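Local atomic coordinates of putative secreted lipase (Streptomyces sp. W007, PDB entry 5H6B), a protein that probably hydrolyses the ester bonds of triacylglycerols, as a thermostable secreted lipase of the alpha/beta-hydrolase superfamily. Residues 83-86 against 87-90; 115-118 against 119-123; 172-175 against 176-179. All coordinates share one frame; numbering follows the deposited sequence.

Contact 1: residues 83-86 against 87-90; sequences SAEQ and LDVF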
# COMPACT_ATOMS: atom_id res chain seq x y z
N SER A 83 -1.63 10.27 9.51
CA SER A 83 -0.89 9.64 8.41
C SER A 83 -1.55 9.89 7.04
O SER A 83 -0.87 10.18 6.04
CB SER A 83 -0.70 8.15 8.67
OG SER A 83 0.22 7.94 9.73
N ALA A 84 -2.88 9.79 7.01
CA ALA A 84 -3.64 10.08 5.80
C ALA A 84 -3.48 11.53 5.36
O ALA A 84 -3.49 11.80 4.16
CB ALA A 84 -5.12 9.74 6.00
N GLU A 85 -3.34 12.45 6.32
CA GLU A 85 -3.08 13.86 5.98
C GLU A 85 -1.70 14.04 5.39
O GLU A 85 -1.54 14.80 4.44
CB GLU A 85 -3.30 14.80 7.18
CG GLU A 85 -2.98 16.29 6.94
CD GLU A 85 -3.60 16.91 5.66
OE1 GLU A 85 -4.74 16.53 5.27
OE2 GLU A 85 -2.94 17.79 5.05
N GLN A 86 -0.70 13.32 5.91
CA GLN A 86 0.66 13.35 5.29
C GLN A 86 0.62 12.88 3.83
O GLN A 86 1.30 13.43 2.96
CB GLN A 86 1.65 12.49 6.06
CG GLN A 86 1.96 12.96 7.46
CD GLN A 86 2.83 11.97 8.18
OE1 GLN A 86 2.35 10.97 8.71
NE2 GLN A 86 4.12 12.24 8.21
N LEU A 87 -0.17 11.83 3.60
CA LEU A 87 -0.36 11.27 2.26
C LEU A 87 -1.01 12.32 1.34
O LEU A 87 -0.57 12.48 0.19
CB LEU A 87 -1.22 10.00 2.33
CG LEU A 87 -1.66 9.36 1.01
CD1 LEU A 87 -0.44 8.90 0.23
CD2 LEU A 87 -2.63 8.21 1.24
N ASP A 88 -2.02 13.01 1.87
CA ASP A 88 -2.70 14.12 1.18
C ASP A 88 -1.70 15.16 0.66
O ASP A 88 -1.64 15.41 -0.56
CB ASP A 88 -3.74 14.76 2.11
CG ASP A 88 -4.68 15.74 1.41
OD1 ASP A 88 -4.51 16.04 0.19
OD2 ASP A 88 -5.61 16.20 2.10
N VAL A 89 -0.92 15.74 1.57
CA VAL A 89 0.15 16.72 1.22
C VAL A 89 1.13 16.12 0.20
O VAL A 89 1.51 16.78 -0.78
CB VAL A 89 0.93 17.18 2.49
CG1 VAL A 89 2.21 17.93 2.13
CG2 VAL A 89 0.04 18.04 3.38
N PHE A 90 1.53 14.87 0.43
CA PHE A 90 2.52 14.22 -0.46
C PHE A 90 2.00 14.03 -1.89
O PHE A 90 2.73 14.29 -2.85
CB PHE A 90 2.99 12.90 0.15
CG PHE A 90 4.14 12.27 -0.58
CD1 PHE A 90 5.44 12.63 -0.28
CD2 PHE A 90 3.93 11.32 -1.58
CE1 PHE A 90 6.51 12.05 -0.94
CE2 PHE A 90 4.99 10.73 -2.24
CZ PHE A 90 6.29 11.10 -1.92
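E85 leaves the helix with CG trans to its own backbone N (chi1 177°), then bends at CG (chi2 49°), which swings its carboxylate along the helix over D88 and V89. D88 starts the same way (chi1 -168°), and the two acids meet one turn apart: E85 OE1 lies 3.3 Å from D88 OD2, with the carboxylate planes steeply turned against each other. Two acceptors this close would probably repel; the zinc ion bound by D88 and D92 probably offsets much of that negative charge. The other oxygen, E85 OE2, rests against the methyl V89 CG2 at 3.4 Å.

The backbone beneath is regular helix. V89 N gives E85 O a nearly straight bond of 3.1 Å, while D88 CB sits beside that same oxygen E85 O at 3.2 Å. F90 N in turn bonds Q86 O at 2.9 Å. The Q86 amide reaches away from this turn and is held by G66 N and Q67 OE1.

Around helix 80-98, A84, L87 and D88 pack against helix 115-121, L87 also touches V35 of strand 32-35, and the F90 side chain touches V33 of that strand and F61 and L63 of strand 59-63.

Contact 2: residues 115-118 against 119-123; sequences PNYY and LKFLG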
# COMPACT_ATOMS: atom_id res chain seq x y z
N PRO A 115 -4.73 4.82 2.79
CA PRO A 115 -5.23 5.68 1.68
C PRO A 115 -6.77 5.74 1.49
O PRO A 115 -7.29 6.72 0.94
CB PRO A 115 -4.57 5.08 0.45
CG PRO A 115 -3.30 4.47 0.97
CD PRO A 115 -3.62 3.97 2.35
N ASN A 116 -7.49 4.72 1.94
CA ASN A 116 -8.95 4.74 1.92
C ASN A 116 -9.53 5.86 2.80
O ASN A 116 -10.59 6.41 2.50
CB ASN A 116 -9.52 3.38 2.31
CG ASN A 116 -9.11 2.29 1.33
OD1 ASN A 116 -8.36 1.37 1.67
ND2 ASN A 116 -9.58 2.41 0.11
N TYR A 117 -8.81 6.22 3.87
CA TYR A 117 -9.16 7.39 4.67
C TYR A 117 -9.00 8.69 3.86
O TYR A 117 -9.86 9.58 3.90
CB TYR A 117 -8.29 7.44 5.93
CG TYR A 117 -8.83 8.38 6.99
CD1 TYR A 117 -8.58 9.75 6.94
CD2 TYR A 117 -9.61 7.89 8.03
CE1 TYR A 117 -9.10 10.61 7.90
CE2 TYR A 117 -10.12 8.74 9.01
CZ TYR A 117 -9.86 10.10 8.93
OH TYR A 117 -10.34 10.93 9.89
N TYR A 118 -7.89 8.79 3.14
CA TYR A 118 -7.62 9.93 2.27
C TYR A 118 -8.67 10.02 1.15
O TYR A 118 -9.20 11.09 0.89
CB TYR A 118 -6.20 9.81 1.72
CG TYR A 118 -5.82 10.60 0.49
CD1 TYR A 118 -5.72 11.99 0.52
CD2 TYR A 118 -5.45 9.95 -0.68
CE1 TYR A 118 -5.33 12.71 -0.60
CE2 TYR A 118 -5.06 10.65 -1.80
CZ TYR A 118 -5.00 12.04 -1.76
OH TYR A 118 -4.60 12.71 -2.88
N LEU A 119 -8.97 8.88 0.54
CA LEU A 119 -9.99 8.81 -0.52
C LEU A 119 -11.39 9.21 -0.03
O LEU A 119 -12.11 9.89 -0.76
CB LEU A 119 -10.08 7.41 -1.12
CG LEU A 119 -8.86 6.93 -1.91
CD1 LEU A 119 -9.14 5.51 -2.37
CD2 LEU A 119 -8.56 7.85 -3.08
N LYS A 120 -11.75 8.79 1.17
CA LYS A 120 -13.10 8.96 1.70
C LYS A 120 -13.33 10.31 2.39
O LYS A 120 -14.39 10.90 2.22
CB LYS A 120 -13.46 7.84 2.68
CG LYS A 120 -13.76 6.52 2.01
CD LYS A 120 -13.97 5.42 3.04
CE LYS A 120 -14.39 4.13 2.38
NZ LYS A 120 -14.56 3.02 3.37
N PHE A 121 -12.35 10.77 3.18
CA PHE A 121 -12.55 11.93 4.05
C PHE A 121 -11.71 13.16 3.74
O PHE A 121 -12.00 14.22 4.29
CB PHE A 121 -12.30 11.52 5.51
CG PHE A 121 -13.14 10.36 5.95
CD1 PHE A 121 -14.53 10.46 5.99
CD2 PHE A 121 -12.54 9.15 6.32
CE1 PHE A 121 -15.31 9.38 6.40
CE2 PHE A 121 -13.31 8.07 6.73
CZ PHE A 121 -14.70 8.18 6.76
N LEU A 122 -10.68 13.05 2.89
CA LEU A 122 -9.82 14.18 2.55
C LEU A 122 -9.84 14.50 1.06
O LEU A 122 -8.90 15.10 0.54
CB LEU A 122 -8.38 13.92 3.03
CG LEU A 122 -8.22 13.52 4.49
CD1 LEU A 122 -6.75 13.24 4.77
CD2 LEU A 122 -8.74 14.57 5.47
N GLY A 123 -10.91 14.11 0.37
CA GLY A 123 -11.07 14.40 -1.06
C GLY A 123 -10.04 13.82 -2.02
O GLY A 123 -9.83 14.36 -3.11
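Y117 and F121, one turn apart, make a T-shaped (edge-to-face) pair. F121 turns its edge to Y117 and sets CD2 over the centre of the Y117 ring, 3.5 Å above the plane; the centroids are 4.8 Å apart and the planes meet at 58°. Different first torsions make this possible: Y117 has CG trans to its backbone N (chi1 -164°), whereas F121 swings CG back beside its own N (chi1 -55°). K120 CB lies over one face of the F121 ring, and K179 adds a cation-pi contact to that ring.

Next along, Y118 crosses L122 at about a right angle, Y118 CD1 coming to 4.1 Å from L122 CB. K120 runs extended past the N116 carbonyl, its CG 3.2 Å from N116 O, so that NZ can reach L180 O and G184 O. On the buried side L119 CG leans on P115 O at 3.3 Å.

The bond from L122 N to Y118 O at 3.2 Å arrives well above the carbonyl plane as the helix unwinds at L122, ahead of G123, whose phi is positive. This short helix closely follows the GxSxG turn, an arrangement that fits the alpha/beta-hydrolase fold, where the strand ends in a nucleophile elbow and helical chain follows it.

Contact 3: residues 172-175 against 176-179; sequences AGSP and FITK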
# COMPACT_ATOMS: atom_id res chain seq x y z
N ALA A 172 -9.40 -4.19 14.69
CA ALA A 172 -10.81 -4.30 14.24
C ALA A 172 -11.70 -3.90 15.41
O ALA A 172 -11.52 -4.41 16.52
CB ALA A 172 -11.15 -5.71 13.78
N GLY A 173 -12.59 -2.95 15.17
CA GLY A 173 -13.48 -2.39 16.20
C GLY A 173 -12.99 -1.10 16.83
O GLY A 173 -13.70 -0.51 17.64
N SER A 174 -11.79 -0.64 16.47
CA SER A 174 -11.26 0.63 16.99
C SER A 174 -12.14 1.78 16.54
O SER A 174 -12.92 1.64 15.59
CB SER A 174 -9.83 0.89 16.50
OG SER A 174 -9.83 1.31 15.14
N PRO A 175 -12.00 2.94 17.20
CA PRO A 175 -12.70 4.10 16.66
C PRO A 175 -12.29 4.38 15.22
O PRO A 175 -13.15 4.72 14.41
CB PRO A 175 -12.28 5.25 17.60
CG PRO A 175 -11.97 4.57 18.90
CD PRO A 175 -11.45 3.19 18.54
N PHE A 176 -11.01 4.22 14.90
CA PHE A 176 -10.54 4.53 13.54
C PHE A 176 -11.14 3.60 12.47
O PHE A 176 -11.62 4.07 11.44
CB PHE A 176 -9.01 4.47 13.45
CG PHE A 176 -8.50 4.77 12.07
CD1 PHE A 176 -8.42 6.09 11.64
CD2 PHE A 176 -8.17 3.75 11.19
CE1 PHE A 176 -7.97 6.38 10.36
CE2 PHE A 176 -7.73 4.04 9.92
CZ PHE A 176 -7.64 5.36 9.50
N ILE A 177 -11.07 2.29 12.70
CA ILE A 177 -11.58 1.30 11.74
C ILE A 177 -13.11 1.46 11.61
O ILE A 177 -13.63 1.47 10.49
CB ILE A 177 -11.15 -0.15 12.13
CG1 ILE A 177 -9.64 -0.31 11.95
CG2 ILE A 177 -11.90 -1.21 11.32
CD1 ILE A 177 -9.11 -0.06 10.55
N THR A 178 -13.80 1.64 12.74
CA THR A 178 -15.25 1.92 12.74
C THR A 178 -15.63 3.10 11.83
O THR A 178 -16.51 2.99 10.98
CB THR A 178 -15.77 2.16 14.18
OG1 THR A 178 -15.46 1.02 15.00
CG2 THR A 178 -17.29 2.38 14.19
N LYS A 179 -14.93 4.22 11.98
CA LYS A 179 -15.17 5.38 11.14
C LYS A 179 -14.93 5.05 9.68
O LYS A 179 -15.78 5.31 8.84
CB LYS A 179 -14.27 6.56 11.54
CG LYS A 179 -14.36 7.76 10.60
CD LYS A 179 -13.81 9.04 11.21
CE LYS A 179 -13.79 10.14 10.17
NZ LYS A 179 -13.47 11.47 10.75
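S174 reaches the first turn of helix 175-181 through its side chain and its carbonyl alike. Its CB lies 3.9 Å from F176 N. One bond further, the hydroxyl sits between the backbone N and the carbonyl carbon (chi1 75°), which tucks OG under the start of the helix. There OG accepts from I177 N at 2.9 Å, with an N-H...O angle of 178°, practically straight. The same oxygen has F176 CB 3.7 Å away and I177 CG1 3.6 Å away, so apolar atoms flank the polar bond. OG also bonds D169 O; since a carbonyl can only accept, the hydroxyl must spend its proton there.

This is the classical serine N-cap, with a proline as the first helical residue: P175 has no N-H that would need a partner, and OG satisfies one of the backbone N-H groups that the first turn leaves without a helical acceptor. With an alanine here in place of S174, I177 N would probably lose its acceptor and D169 O its hydroxyl partner, and the start of the helix could fray.

The carbonyl of S174 is gripped twice by T178, from opposite faces of its plane: T178 N bonds S174 O at 3.0 Å, and T178 OG1 bonds S174 O at 2.7 Å. The hydroxyl can do this because it lies beside its own backbone N and turns back toward the helix start. The next helical bond, K179 N to P175 O, measures 3.1 Å. Ahead of the cap, G173 takes a positive phi at which a side chain would jam against the preceding carbonyl, and A172 pairs by backbone bonds with T141. On the buried side, F176 and I177 both lean on M113 of helix 110-113.

Contact 2 stands between the other two. Its centre is about 10 Å from that of contact 1, where A84 CB meets Y117 CD1 at 3.6 Å and D88 CA meets Y118 CE1 at 3.5 Å, and about 15 Å from that of contact 3, where Y117 CD2 meets F176 CE1 at 3.2 Å. Y117 thus touches both neighbours. Contacts 1 and 3 stay apart, their nearest atoms about 6 Å from each other. The zinc-bound D88 places contact 1 at a metal site, and the side chain of Y118 comes to about 6 Å from a zinc ion. P115 touches the GxSxG turn, probably the nucleophile elbow, and L87 comes near it.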